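Local coordinates for protein kappa-carrageenase (Zobellia galactanivorans, PDB 5OCR) that probably hydrolyses the red-algal galactan kappa-carrageenan, this chain being the glycoside hydrolase family 16 part of a longer protein, at residues W25-E30 with F91-K96; Y158-N163 with W214-V219; N257-A262 with E266-I271. One frame throughout, in Å; residues are numbered along the deposited sequence.

Contact 1: W25-E30 with F91-K96; sequences WSASDE and FKSYQK. With MG (magnesium ion), chain F.
S26 and Q95 lie alongside one another where the loop after strand 21-23 passes the corner of strand 86-97. Going outward along Q95, CB meets S26 CB at 3.8 Å, and CG comes closer still to the hydroxyl, 3.6 Å from S26 OG. That is a van der Waals touch of a methylene against an oxygen. CG stands anti to the backbone N (chi1 -178°), which carries it along S26; the chain then bends at chi2, and the amide folds back on its own backbone. There NE2 of Q95 donates to O of K96 over 3.0 Å, reaching a lone pair in the carbonyl plane, so the amide end is held by its own strand while the aliphatic part faces the loop.

The backbones are joined by water. Water 1 donates to O of S26 at 2.5 Å and accepts from N of Q95 at 3.0 Å, bridging the loop to the corner. One step deeper, the methyl of A27 packs on S93, CB to CB at 3.9 Å. S93 points OG into the space between its own N and carbonyl carbon, and from there OG donates to O of Q95 at 2.7 Å, bracing the turn at Y94 and Q95. V235, V282 and F97 also pack against A27.

Farther along the loop, at the end of segment 25-30, O of E30 binds a magnesium ion at 2.2 Å; water 2 and the carbonyl oxygens of G66 and D278 are further ligands, while the E30 carboxylate pairs with R281. The arrangement is that of a long loop laid along the corner of a GH16 beta-jellyroll strand, with a magnesium site farther along it bound by main-chain carbonyls.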
ATOM      1  N   TRP A  25       4.680  13.820 -13.827  1.00 23.75           N
ATOM      2  CA  TRP A  25       4.660  14.636 -12.640  1.00 23.80           C
ATOM      3  C   TRP A  25       3.358  14.635 -11.860  1.00 24.47           C
ATOM      4  O   TRP A  25       3.401  14.820 -10.668  1.00 22.81           O
ATOM      5  CB  TRP A  25       5.162  16.044 -12.973  1.00 26.44           C
ATOM      6  CG  TRP A  25       6.645  15.953 -13.157  1.00 29.43           C
ATOM      7  CD1 TRP A  25       7.394  16.000 -14.383  1.00 31.51           C
ATOM      8  CD2 TRP A  25       7.630  15.703 -12.097  1.00 32.46           C
ATOM      9  NE1 TRP A  25       8.721  15.836 -14.126  1.00 33.71           N
ATOM     10  CE2 TRP A  25       8.941  15.622 -12.763  1.00 33.44           C
ATOM     11  CE3 TRP A  25       7.557  15.541 -10.680  1.00 31.68           C
ATOM     12  CZ2 TRP A  25      10.113  15.432 -12.039  1.00 35.93           C
ATOM     13  CZ3 TRP A  25       8.763  15.285  -9.965  1.00 35.44           C
ATOM     14  CH2 TRP A  25      10.000  15.251 -10.623  1.00 35.30           C
ATOM     15  N   SER A  26       2.217  14.257 -12.485  1.00 23.41           N
ATOM     16  CA  SER A  26       0.966  14.182 -11.712  1.00 23.33           C
ATOM     17  C   SER A  26       0.914  13.130 -10.637  1.00 23.70           C
ATOM     18  O   SER A  26       0.002  13.150  -9.801  1.00 25.75           O
ATOM     19  CB  SER A  26      -0.231  13.981 -12.642  1.00 24.89           C
ATOM     20  OG  SER A  26       0.101  12.875 -13.459  1.00 25.95           O
ATOM     21  N   ALA A  27       1.883  12.192 -10.597  1.00 21.50           N
ATOM     22  CA  ALA A  27       1.921  11.353  -9.402  1.00 21.89           C
ATOM     23  C   ALA A  27       3.368  11.093  -9.038  1.00 21.13           C
ATOM     24  O   ALA A  27       3.720  10.037  -8.478  1.00 22.09           O
ATOM     25  CB  ALA A  27       1.209   9.972  -9.618  1.00 22.90           C
ATOM     26  N   SER A  28       4.250  12.045  -9.380  1.00 20.49           N
ATOM     27  CA  SER A  28       5.643  11.927  -8.947  1.00 19.96           C
ATOM     28  C   SER A  28       5.983  13.065  -8.026  1.00 19.77           C
ATOM     29  O   SER A  28       5.525  14.212  -8.244  1.00 21.94           O
ATOM     30  CB  SER A  28       6.609  11.963 -10.139  1.00 19.06           C
ATOM     31  OG  SER A  28       6.303  10.970 -11.099  1.00 20.01           O
ATOM     32  N   ASP A  29       6.798  12.777  -7.008  1.00 20.01           N
ATOM     33  CA  ASP A  29       7.090  13.827  -6.036  1.00 19.47           C
ATOM     34  C   ASP A  29       8.409  13.434  -5.367  1.00 22.01           C
ATOM     35  O   ASP A  29       8.530  12.290  -4.843  1.00 21.23           O
ATOM     36  CB  ASP A  29       5.932  13.911  -5.021  1.00 19.66           C
ATOM     37  CG  ASP A  29       5.860  15.286  -4.290  1.00 20.25           C
ATOM     38  OD1 ASP A  29       6.952  15.889  -3.987  1.00 22.00           O
ATOM     39  OD2 ASP A  29       4.701  15.685  -3.984  1.00 19.85           O
ATOM     40  N   GLU A  30       9.377  14.353  -5.358  1.00 19.94           N
ATOM     41  CA  GLU A  30      10.680  14.122  -4.610  1.00 19.47           C
ATOM     42  C   GLU A  30      10.592  14.653  -3.183  1.00 19.39           C
ATOM     43  O   GLU A  30      11.555  14.511  -2.403  1.00 19.11           O
ATOM     44  CB  GLU A  30      11.821  14.854  -5.301  1.00 20.96           C
ATOM     45  CG  GLU A  30      12.002  14.454  -6.754  1.00 22.50           C
ATOM     46  CD  GLU A  30      12.430  13.008  -6.961  1.00 24.63           C
ATOM     47  OE1 GLU A  30      13.364  12.562  -6.218  1.00 23.73           O
ATOM     48  OE2 GLU A  30      11.937  12.321  -7.948  1.00 26.39           O
ATOM     49  N   PHE A  91      -0.678   9.322   1.102  1.00 17.72           N
ATOM     50  CA  PHE A  91      -0.600  10.047  -0.138  1.00 18.26           C
ATOM     51  C   PHE A  91      -1.345   9.272  -1.199  1.00 18.14           C
ATOM     52  O   PHE A  91      -0.961   8.121  -1.519  1.00 17.99           O
ATOM     53  CB  PHE A  91       0.853  10.176  -0.632  1.00 18.31           C
ATOM     54  CG  PHE A  91       1.661  11.146   0.143  1.00 19.29           C
ATOM     55  CD1 PHE A  91       1.527  12.516  -0.076  1.00 19.38           C
ATOM     56  CD2 PHE A  91       2.584  10.705   1.058  1.00 20.65           C
ATOM     57  CE1 PHE A  91       2.302  13.441   0.664  1.00 21.20           C
ATOM     58  CE2 PHE A  91       3.375  11.631   1.745  1.00 21.30           C
ATOM     59  CZ  PHE A  91       3.222  13.003   1.558  1.00 20.55           C
ATOM     60  N   LYS A  92      -2.447   9.837  -1.691  1.00 18.35           N
ATOM     61  CA  LYS A  92      -3.272   9.210  -2.797  1.00 18.29           C
ATOM     62  C   LYS A  92      -3.319  10.166  -3.946  1.00 18.42           C
ATOM     63  O   LYS A  92      -3.803  11.317  -3.806  1.00 18.98           O
ATOM     64  CB  LYS A  92      -4.655   8.870  -2.312  1.00 19.30           C
ATOM     65  CG  LYS A  92      -5.448   8.182  -3.466  1.00 20.02           C
ATOM     66  CD  LYS A  92      -6.921   8.015  -3.002  1.00 24.14           C
ATOM     67  CE  LYS A  92      -7.649   7.484  -4.258  1.00 23.87           C
ATOM     68  NZ  LYS A  92      -9.112   7.325  -3.865  1.00 26.72           N
ATOM     69  N   SER A  93      -2.788   9.771  -5.108  1.00 18.34           N
ATOM     70  CA  SER A  93      -2.815  10.721  -6.238  1.00 18.62           C
ATOM     71  C   SER A  93      -4.263  11.037  -6.698  1.00 18.99           C
ATOM     72  O   SER A  93      -5.134  10.122  -6.813  1.00 19.39           O
ATOM     73  CB  SER A  93      -1.976  10.254  -7.429  1.00 17.64           C
ATOM     74  OG  SER A  93      -2.514   9.040  -7.983  1.00 19.03           O
ATOM     75  N   TYR A  94      -4.512  12.289  -7.064  1.00 18.91           N
ATOM     76  CA  TYR A  94      -5.765  12.509  -7.787  0.50 18.35           C
ATOM     77  C   TYR A  94      -5.747  11.806  -9.144  1.00 18.92           C
ATOM     78  O   TYR A  94      -6.800  11.286  -9.610  1.00 18.98           O
ATOM     79  CB  TYR A  94      -6.043  14.000  -7.978  0.50 18.27           C
ATOM     80  CG  TYR A  94      -6.654  14.593  -6.765  0.50 18.37           C
ATOM     81  CD1 TYR A  94      -8.008  14.532  -6.537  0.50 18.35           C
ATOM     82  CD2 TYR A  94      -5.860  15.251  -5.835  0.50 18.19           C
ATOM     83  CE1 TYR A  94      -8.550  15.092  -5.386  0.50 18.73           C
ATOM     84  CE2 TYR A  94      -6.381  15.807  -4.704  0.50 18.28           C
ATOM     85  CZ  TYR A  94      -7.718  15.710  -4.467  0.50 18.40           C
ATOM     86  OH  TYR A  94      -8.218  16.222  -3.342  0.50 18.79           O
ATOM     87  N   GLN A  95      -4.609  11.833  -9.809  1.00 18.37           N
ATOM     88  CA  GLN A  95      -4.491  11.286 -11.176  1.00 19.43           C
ATOM     89  C   GLN A  95      -4.538   9.723 -11.146  1.00 19.96           C
ATOM     90  O   GLN A  95      -3.887   9.119 -10.266  1.00 20.61           O
ATOM     91  CB  GLN A  95      -3.194  11.747 -11.851  1.00 21.45           C
ATOM     92  CG  GLN A  95      -3.048  11.245 -13.264  1.00 23.65           C
ATOM     93  CD  GLN A  95      -4.101  11.708 -14.181  1.00 26.96           C
ATOM     94  OE1 GLN A  95      -4.475  12.904 -14.177  1.00 29.65           O
ATOM     95  NE2 GLN A  95      -4.623  10.787 -14.992  1.00 26.34           N
ATOM     96  N   LYS A  96      -5.249   9.126 -12.089  1.00 18.57           N
ATOM     97  CA  LYS A  96      -5.292   7.613 -12.207  1.00 19.03           C
ATOM     98  C   LYS A  96      -4.422   7.177 -13.350  1.00 18.91           C
ATOM     99  O   LYS A  96      -4.215   7.925 -14.352  1.00 21.28           O
ATOM    100  CB  LYS A  96      -6.744   7.173 -12.513  1.00 19.37           C
ATOM    101  CG  LYS A  96      -7.654   7.385 -11.291  1.00 20.81           C
ATOM    102  CD  LYS A  96      -9.107   7.104 -11.719  1.00 22.50           C
ATOM    103  CE  LYS A  96     -10.105   7.523 -10.605  1.00 23.29           C
ATOM    104  NZ  LYS A  96     -10.164   6.505  -9.512  1.00 22.85           N
TER
HETATM  105 MG    MG F 402      13.148  13.270  -1.425  1.00 17.94          MG
HETATM  106  O   HOH W   1      -2.335  13.713  -9.043  1.00 18.44           O
HETATM  107  O   HOH W   2      14.818  14.951  -1.845  1.00 30.53           O

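Contact 2: Y158-N163 with W214-V219; sequences YDMDLN and WYVDGV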
ATOM      1  N   TYR A 158      11.487  -9.534   8.116  1.00 20.74           N
ATOM      2  CA  TYR A 158      12.238  -9.578   6.846  1.00 21.18           C
ATOM      3  C   TYR A 158      11.351  -9.941   5.633  1.00 20.18           C
ATOM      4  O   TYR A 158      11.773  -9.803   4.472  1.00 20.80           O
ATOM      5  CB  TYR A 158      13.308 -10.650   6.986  1.00 21.03           C
ATOM      6  CG  TYR A 158      14.359 -10.242   8.009  1.00 22.22           C
ATOM      7  CD1 TYR A 158      15.404  -9.358   7.646  1.00 22.03           C
ATOM      8  CD2 TYR A 158      14.323 -10.739   9.309  1.00 23.81           C
ATOM      9  CE1 TYR A 158      16.383  -9.006   8.589  1.00 24.06           C
ATOM     10  CE2 TYR A 158      15.297 -10.337  10.264  1.00 24.66           C
ATOM     11  CZ  TYR A 158      16.285  -9.493   9.881  1.00 25.64           C
ATOM     12  OH  TYR A 158      17.288  -9.152  10.804  1.00 28.24           O
ATOM     13  N   ASP A 159      10.168 -10.487   5.932  1.00 20.78           N
ATOM     14  CA  ASP A 159       9.251 -10.930   4.861  1.00 20.30           C
ATOM     15  C   ASP A 159       8.393  -9.749   4.385  1.00 20.08           C
ATOM     16  O   ASP A 159       7.869  -8.988   5.208  1.00 21.11           O
ATOM     17  CB  ASP A 159       8.327 -12.033   5.390  1.00 22.00           C
ATOM     18  CG  ASP A 159       9.149 -13.298   5.819  1.00 22.76           C
ATOM     19  OD1 ASP A 159       9.973 -13.786   5.020  1.00 24.65           O
ATOM     20  OD2 ASP A 159       8.973 -13.817   6.954  1.00 25.52           O
ATOM     21  N   MET A 160       8.189  -9.702   3.064  1.00 19.51           N
ATOM     22  CA  MET A 160       7.199  -8.743   2.527  1.00 19.69           C
ATOM     23  C   MET A 160       6.254  -9.365   1.547  1.00 19.80           C
ATOM     24  O   MET A 160       6.499 -10.439   1.012  1.00 18.94           O
ATOM     25  CB  MET A 160       7.900  -7.495   1.954  1.00 20.38           C
ATOM     26  CG  MET A 160       8.678  -7.847   0.702  1.00 19.94           C
ATOM     27  SD  MET A 160       9.875  -6.498   0.336  1.00 22.94           S
ATOM     28  CE  MET A 160      11.007  -6.442   1.704  1.00 21.25           C
ATOM     29  N   ASP A 161       5.138  -8.671   1.337  1.00 19.05           N
ATOM     30  CA  ASP A 161       4.099  -9.183   0.446  1.00 19.66           C
ATOM     31  C   ASP A 161       3.895  -8.204  -0.681  1.00 18.12           C
ATOM     32  O   ASP A 161       4.020  -6.991  -0.496  1.00 18.35           O
ATOM     33  CB  ASP A 161       2.802  -9.252   1.230  1.00 21.50           C
ATOM     34  CG  ASP A 161       2.938 -10.199   2.439  1.00 23.57           C
ATOM     35  OD1 ASP A 161       3.320 -11.353   2.184  1.00 24.51           O
ATOM     36  OD2 ASP A 161       2.755  -9.774   3.619  1.00 25.89           O
ATOM     37  N   LEU A 162       3.617  -8.753  -1.858  1.00 18.14           N
ATOM     38  CA  LEU A 162       3.568  -7.984  -3.073  1.00 17.00           C
ATOM     39  C   LEU A 162       2.343  -8.498  -3.839  1.00 17.84           C
ATOM     40  O   LEU A 162       2.460  -8.923  -4.971  1.00 19.04           O
ATOM     41  CB  LEU A 162       4.873  -8.021  -3.904  1.00 16.99           C
ATOM     42  CG  LEU A 162       6.180  -7.852  -3.095  1.00 17.11           C
ATOM     43  CD1 LEU A 162       6.765  -9.220  -2.682  1.00 18.00           C
ATOM     44  CD2 LEU A 162       7.191  -7.217  -4.035  1.00 18.00           C
ATOM     45  N   ASN A 163       1.127  -8.334  -3.298  1.00 17.57           N
ATOM     46  CA  ASN A 163      -0.024  -9.117  -3.783  1.00 17.14           C
ATOM     47  C   ASN A 163      -0.966  -8.379  -4.718  1.00 17.27           C
ATOM     48  O   ASN A 163      -0.882  -7.174  -4.773  1.00 17.96           O
ATOM     49  CB  ASN A 163      -0.896  -9.465  -2.565  1.00 17.83           C
ATOM     50  CG  ASN A 163      -0.175 -10.424  -1.660  1.00 19.10           C
ATOM     51  OD1 ASN A 163       0.644 -11.207  -2.124  1.00 20.08           O
ATOM     52  ND2 ASN A 163      -0.542 -10.462  -0.414  1.00 19.70           N
ATOM     53  N   TRP A 214       7.399  -7.076 -10.389  1.00 18.28           N
ATOM     54  CA  TRP A 214       7.800  -6.298  -9.192  1.00 18.04           C
ATOM     55  C   TRP A 214       9.281  -6.337  -8.961  1.00 18.24           C
ATOM     56  O   TRP A 214       9.959  -7.407  -9.209  1.00 17.40           O
ATOM     57  CB  TRP A 214       7.174  -6.955  -7.999  1.00 18.11           C
ATOM     58  CG  TRP A 214       5.683  -6.860  -7.772  1.00 17.93           C
ATOM     59  CD1 TRP A 214       5.033  -6.026  -6.864  1.00 18.44           C
ATOM     60  CD2 TRP A 214       4.618  -7.628  -8.434  1.00 18.36           C
ATOM     61  NE1 TRP A 214       3.662  -6.205  -6.909  1.00 18.03           N
ATOM     62  CE2 TRP A 214       3.362  -7.227  -7.788  1.00 17.93           C
ATOM     63  CE3 TRP A 214       4.600  -8.663  -9.401  1.00 17.83           C
ATOM     64  CZ2 TRP A 214       2.139  -7.764  -8.176  1.00 18.41           C
ATOM     65  CZ3 TRP A 214       3.391  -9.187  -9.786  1.00 17.38           C
ATOM     66  CH2 TRP A 214       2.170  -8.771  -9.175  1.00 18.16           C
ATOM     67  N   TYR A 215       9.806  -5.224  -8.474  1.00 17.73           N
ATOM     68  CA  TYR A 215      11.258  -5.092  -8.251  1.00 18.03           C
ATOM     69  C   TYR A 215      11.560  -4.576  -6.867  1.00 17.61           C
ATOM     70  O   TYR A 215      10.866  -3.748  -6.321  1.00 17.26           O
ATOM     71  CB  TYR A 215      11.819  -4.049  -9.243  1.00 18.85           C
ATOM     72  CG  TYR A 215      11.574  -4.413 -10.696  1.00 19.14           C
ATOM     73  CD1 TYR A 215      10.402  -4.004 -11.349  1.00 19.27           C
ATOM     74  CD2 TYR A 215      12.551  -5.160 -11.397  1.00 20.72           C
ATOM     75  CE1 TYR A 215      10.207  -4.328 -12.740  1.00 20.18           C
ATOM     76  CE2 TYR A 215      12.346  -5.524 -12.763  1.00 21.32           C
ATOM     77  CZ  TYR A 215      11.193  -5.052 -13.390  1.00 22.07           C
ATOM     78  OH  TYR A 215      10.998  -5.424 -14.726  1.00 25.47           O
ATOM     79  N   VAL A 216      12.607  -5.084  -6.236  1.00 17.08           N
ATOM     80  CA  VAL A 216      13.057  -4.516  -4.937  1.00 18.00           C
ATOM     81  C   VAL A 216      14.518  -4.169  -5.142  1.00 17.97           C
ATOM     82  O   VAL A 216      15.324  -5.072  -5.504  1.00 18.80           O
ATOM     83  CB  VAL A 216      12.818  -5.466  -3.733  1.00 17.71           C
ATOM     84  CG1 VAL A 216      13.410  -4.915  -2.412  1.00 18.10           C
ATOM     85  CG2 VAL A 216      11.338  -5.776  -3.644  1.00 19.41           C
ATOM     86  N   ASP A 217      14.919  -2.923  -4.848  1.00 18.46           N
ATOM     87  CA  ASP A 217      16.291  -2.508  -5.067  1.00 19.47           C
ATOM     88  C   ASP A 217      16.862  -2.942  -6.435  1.00 19.79           C
ATOM     89  O   ASP A 217      18.026  -3.444  -6.525  1.00 19.80           O
ATOM     90  CB  ASP A 217      17.178  -3.025  -3.909  1.00 20.71           C
ATOM     91  CG  ASP A 217      17.008  -2.203  -2.627  1.00 19.91           C
ATOM     92  OD1 ASP A 217      16.416  -1.104  -2.666  1.00 19.79           O
ATOM     93  OD2 ASP A 217      17.602  -2.639  -1.608  1.00 21.57           O
ATOM     94  N   GLY A 218      16.015  -2.864  -7.422  1.00 19.53           N
ATOM     95  CA  GLY A 218      16.375  -3.041  -8.846  1.00 20.01           C
ATOM     96  C   GLY A 218      16.526  -4.515  -9.184  1.00 21.09           C
ATOM     97  O   GLY A 218      17.189  -4.851 -10.172  1.00 21.49           O
ATOM     98  N   VAL A 219      15.970  -5.390  -8.369  1.00 20.62           N
ATOM     99  CA  VAL A 219      16.030  -6.851  -8.643  1.00 20.24           C
ATOM    100  C   VAL A 219      14.615  -7.294  -8.913  1.00 20.31           C
ATOM    101  O   VAL A 219      13.737  -7.029  -8.096  1.00 21.43           O
ATOM    102  CB  VAL A 219      16.651  -7.635  -7.522  1.00 21.06           C
ATOM    103  CG1 VAL A 219      16.611  -9.120  -7.844  1.00 21.68           C
ATOM    104  CG2 VAL A 219      18.057  -7.120  -7.220  1.00 21.23           C
TER
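Between the facing layers of the jelly-roll sandwich, L162, at the break in strand 159-170, meets W214 on strand 211-216. L162 lies over one face of the indole: its CB sits 3.9 Å from the centroid of the W214 five-membered ring and 26° off the normal, a CH-pi contact whose nearest carbon pair is L162 CB to W214 CD1 at 3.6 Å. W214 CG lies anti to the carbonyl carbon (chi1 -71°), which turns the indole face to L162. The two side chains slide past each other in opposite directions, which brings L162 CD2 back along the tryptophan to 4.0 Å from W214 CB.

The backbone of L162 joins in. Its O stands 3.1 Å above the plane of the W214 ring, displaced toward the rim, and is 3.4 Å from W214 CE2. The same oxygen accepts a hydrogen bond from the side-chain amide of N188. W214 NE1 is spent on O of D140, so the indole is fixed both at its N-H and across its face. A leucine in place of W214 would probably leave O of D140 without its indole donor and open a gap beneath L162.

Farther along strand 211-216, contacts are looser: V216 CG2 reaches L162 CD2 at 4.4 Å and M160 SD at 4.3 Å, with W190 packing on all three residues. V216 opens a type I' turn closed by V219, and the bond from V219 N to V216 O at 3.0 Å belongs to the tight hairpin leading into strand 219-225. D140 lies on strand 134-144, which carries the sequence EIDVVE, matching the ExDxxE signature of GH16. Aromatic and aliphatic side chains interlocked between two layers in this way form the hydrophobic core of a concanavalin-like beta-sandwich.

Contact 3: N257-A262 with E266-I271; sequences NPETDA and EKLSDI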
ATOM      1  N   ASN A 257      -9.793  -2.447  20.760  1.00 29.77           N
ATOM      2  CA  ASN A 257      -9.524  -1.423  21.717  1.00 30.47           C
ATOM      3  C   ASN A 257      -8.192  -1.710  22.431  1.00 30.18           C
ATOM      4  O   ASN A 257      -8.073  -2.742  23.133  1.00 30.43           O
ATOM      5  CB  ASN A 257     -10.687  -1.377  22.725  1.00 29.32           C
ATOM      6  CG  ASN A 257     -10.524  -0.318  23.779  1.00 27.89           C
ATOM      7  OD1 ASN A 257      -9.453   0.242  24.019  1.00 27.17           O
ATOM      8  ND2 ASN A 257     -11.652  -0.047  24.478  1.00 28.89           N
ATOM      9  N   PRO A 258      -7.178  -0.827  22.206  1.00 31.44           N
ATOM     10  CA  PRO A 258      -5.921  -1.125  22.785  1.00 32.31           C
ATOM     11  C   PRO A 258      -5.897  -1.156  24.279  1.00 34.81           C
ATOM     12  O   PRO A 258      -4.996  -1.791  24.785  1.00 40.17           O
ATOM     13  CB  PRO A 258      -4.946  -0.156  22.067  1.00 31.80           C
ATOM     14  CG  PRO A 258      -5.786   1.053  21.793  1.00 32.30           C
ATOM     15  CD  PRO A 258      -7.173   0.493  21.531  1.00 30.89           C
ATOM     16  N   GLU A 259      -6.944  -0.660  25.009  1.00 36.48           N
ATOM     17  CA  GLU A 259      -7.084  -0.892  26.482  1.00 40.07           C
ATOM     18  C   GLU A 259      -7.805  -2.194  26.941  1.00 37.44           C
ATOM     19  O   GLU A 259      -7.992  -2.468  28.140  1.00 36.05           O
ATOM     20  CB  GLU A 259      -7.703   0.315  27.195  1.00 46.33           C
ATOM     21  CG  GLU A 259      -7.369   1.686  26.602  1.00 57.59           C
ATOM     22  CD  GLU A 259      -5.907   2.127  26.695  1.00 62.56           C
ATOM     23  OE1 GLU A 259      -5.156   1.551  27.509  1.00 66.19           O
ATOM     24  OE2 GLU A 259      -5.501   3.089  25.969  1.00 59.83           O
ATOM     25  N   THR A 260      -8.219  -3.002  25.986  1.00 34.36           N
ATOM     26  CA  THR A 260      -8.830  -4.294  26.284  1.00 33.46           C
ATOM     27  C   THR A 260      -7.975  -5.480  25.925  1.00 32.96           C
ATOM     28  O   THR A 260      -8.458  -6.604  26.069  1.00 34.23           O
ATOM     29  CB  THR A 260     -10.113  -4.526  25.453  1.00 33.52           C
ATOM     30  OG1 THR A 260      -9.781  -4.596  24.003  1.00 32.27           O
ATOM     31  CG2 THR A 260     -11.095  -3.466  25.798  1.00 33.46           C
ATOM     32  N   ASP A 261      -6.770  -5.258  25.412  1.00 30.87           N
ATOM     33  CA  ASP A 261      -5.928  -6.381  24.946  1.00 31.21           C
ATOM     34  C   ASP A 261      -4.486  -6.171  25.378  1.00 33.52           C
ATOM     35  O   ASP A 261      -3.928  -5.104  25.109  1.00 32.54           O
ATOM     36  CB  ASP A 261      -6.102  -6.522  23.418  1.00 34.61           C
ATOM     37  CG  ASP A 261      -5.088  -7.439  22.793  1.00 39.83           C
ATOM     38  OD1 ASP A 261      -5.413  -8.639  22.667  1.00 52.40           O
ATOM     39  OD2 ASP A 261      -3.964  -7.023  22.459  1.00 42.52           O
ATOM     40  N   ALA A 262      -3.832  -7.168  26.025  1.00 30.80           N
ATOM     41  CA  ALA A 262      -2.491  -6.918  26.605  1.00 30.63           C
ATOM     42  C   ALA A 262      -1.496  -6.598  25.519  1.00 32.15           C
ATOM     43  O   ALA A 262      -0.636  -5.744  25.709  1.00 35.43           O
ATOM     44  CB  ALA A 262      -1.967  -8.125  27.359  1.00 34.14           C
ATOM     45  N   GLU A 266       0.538  -3.108  25.372  1.00 31.82           N
ATOM     46  CA  GLU A 266       1.991  -2.931  25.511  1.00 38.15           C
ATOM     47  C   GLU A 266       2.628  -2.308  24.279  1.00 34.40           C
ATOM     48  O   GLU A 266       3.548  -1.499  24.418  1.00 36.20           O
ATOM     49  CB  GLU A 266       2.705  -4.158  26.063  1.00 45.80           C
ATOM     50  CG  GLU A 266       2.536  -5.392  25.228  1.00 51.52           C
ATOM     51  CD  GLU A 266       3.824  -6.178  25.153  1.00 62.77           C
ATOM     52  OE1 GLU A 266       4.824  -5.749  25.798  1.00 67.33           O
ATOM     53  OE2 GLU A 266       3.845  -7.219  24.442  1.00 63.98           O
ATOM     54  N   LYS A 267       2.128  -2.588  23.081  1.00 31.51           N
ATOM     55  CA  LYS A 267       2.631  -1.802  21.892  1.00 33.91           C
ATOM     56  C   LYS A 267       2.289  -0.292  21.864  1.00 30.76           C
ATOM     57  O   LYS A 267       2.840   0.453  21.061  1.00 29.76           O
ATOM     58  CB  LYS A 267       2.183  -2.402  20.561  1.00 35.31           C
ATOM     59  CG  LYS A 267       2.785  -3.755  20.312  1.00 39.12           C
ATOM     60  CD  LYS A 267       3.289  -3.822  18.903  1.00 38.60           C
ATOM     61  CE  LYS A 267       4.029  -5.114  18.726  1.00 38.74           C
ATOM     62  NZ  LYS A 267       5.291  -4.737  18.065  1.00 37.05           N
ATOM     63  N   LEU A 268       1.317   0.180  22.663  1.00 30.68           N
ATOM     64  CA  LEU A 268       1.055   1.650  22.706  1.00 31.08           C
ATOM     65  C   LEU A 268       2.228   2.504  23.072  1.00 36.01           C
ATOM     66  O   LEU A 268       2.318   3.671  22.640  1.00 37.02           O
ATOM     67  CB  LEU A 268      -0.133   1.999  23.612  1.00 32.77           C
ATOM     68  CG  LEU A 268      -1.514   1.588  23.155  1.00 31.36           C
ATOM     69  CD1 LEU A 268      -2.368   1.871  24.374  1.00 32.03           C
ATOM     70  CD2 LEU A 268      -2.022   2.376  21.928  1.00 32.22           C
ATOM     71  N   SER A 269       3.189   1.948  23.814  1.00 34.00           N
ATOM     72  CA  SER A 269       4.377   2.712  24.157  0.50 33.80           C
ATOM     73  C   SER A 269       5.172   3.035  22.892  1.00 34.07           C
ATOM     74  O   SER A 269       5.941   3.979  22.892  1.00 34.39           O
ATOM     75  CB  SER A 269       5.258   1.980  25.191  0.50 34.59           C
ATOM     76  OG  SER A 269       5.927   0.861  24.621  0.50 31.26           O
ATOM     77  N   ASP A 270       4.951   2.249  21.820  1.00 32.51           N
ATOM     78  CA  ASP A 270       5.644   2.414  20.516  1.00 30.79           C
ATOM     79  C   ASP A 270       4.873   3.215  19.465  1.00 29.58           C
ATOM     80  O   ASP A 270       5.291   3.316  18.312  1.00 26.98           O
ATOM     81  CB  ASP A 270       6.059   1.050  19.967  1.00 32.92           C
ATOM     82  CG  ASP A 270       7.011   0.348  20.902  1.00 40.45           C
ATOM     83  OD1 ASP A 270       7.912   1.053  21.411  1.00 41.46           O
ATOM     84  OD2 ASP A 270       6.847  -0.872  21.156  1.00 41.49           O
ATOM     85  N   ILE A 271       3.770   3.806  19.884  1.00 26.47           N
ATOM     86  CA  ILE A 271       2.949   4.700  19.078  1.00 27.26           C
ATOM     87  C   ILE A 271       3.146   6.112  19.647  1.00 26.91           C
ATOM     88  O   ILE A 271       3.035   6.255  20.859  1.00 28.38           O
ATOM     89  CB  ILE A 271       1.450   4.236  19.112  1.00 26.31           C
ATOM     90  CG1 ILE A 271       1.264   2.792  18.509  1.00 26.13           C
ATOM     91  CG2 ILE A 271       0.589   5.294  18.436  1.00 27.26           C
ATOM     92  CD1 ILE A 271       1.481   2.787  16.972  1.00 26.04           C
TER
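P258 and L268 make the apolar part of this contact. The leucine fork crosses the proline ring at about a right angle, with L268 CD2 3.9 Å from P258 CB and almost as near to CG. The other methyl, L268 CD1, lies 3.7 Å from E259 OE2; here the glutamate, bent at chi2, curls its carboxylate back over the leucine although its CB sets off away from it.

One backbone hydrogen bond spans the two segments: N of E266 donates to O of A262 at 2.9 Å with an N-H...O angle of 163°, the i to i+4 bond of the short helix 262-267. The E266 side chain starts with CG wedged between its own N and carbonyl carbon (chi1 59°), and this holds CG against the same oxygen, 3.2 Å from A262 O. D261 is the N-cap, its OD2 accepting from N of A264.

Polar bonds inside 257-262 shape the approach to the helix. N257 forms an Asx turn, OD1 taking N of E259 at 2.8 Å from above its carbonyl plane. O of N257 is gripped twice by T260, through its N and through OG1, the latter at 2.7 Å. N78 adds a second donor to N257 OD1.

Helix 262-267 lies on the surface beyond strand 252-255, and P258 and L268, on the segments flanking it, both rest on H74 of strand 67-74 and F86 of strand 86-97. K267 reaches across to O of E113, and I271, also against H74, leads toward strand 273-285.

Walking from the N terminus, contact 1 comes first: residues 25-30 fold onto 91-96, closing a long excursion that includes strands 61-64 and 67-74 and tying the N-terminal loop to strand 86-97. Contact 2 then joins 158-163 to 214-219, drawing strand 159-170 and the hairpin of strands 211-216 and 219-225 together across the core. Last comes contact 3, a tight local closure around helix 262-267 before strand 273-285. The three follow in series; none nests in or crosses another. Contacts 1 and 3 lie on opposite sides of the chain's centre, their own centres 34 Å apart, yet strand 86-97 supplies one side of contact 1 and, through F86, touches contact 3. Contact 2 is the buried one.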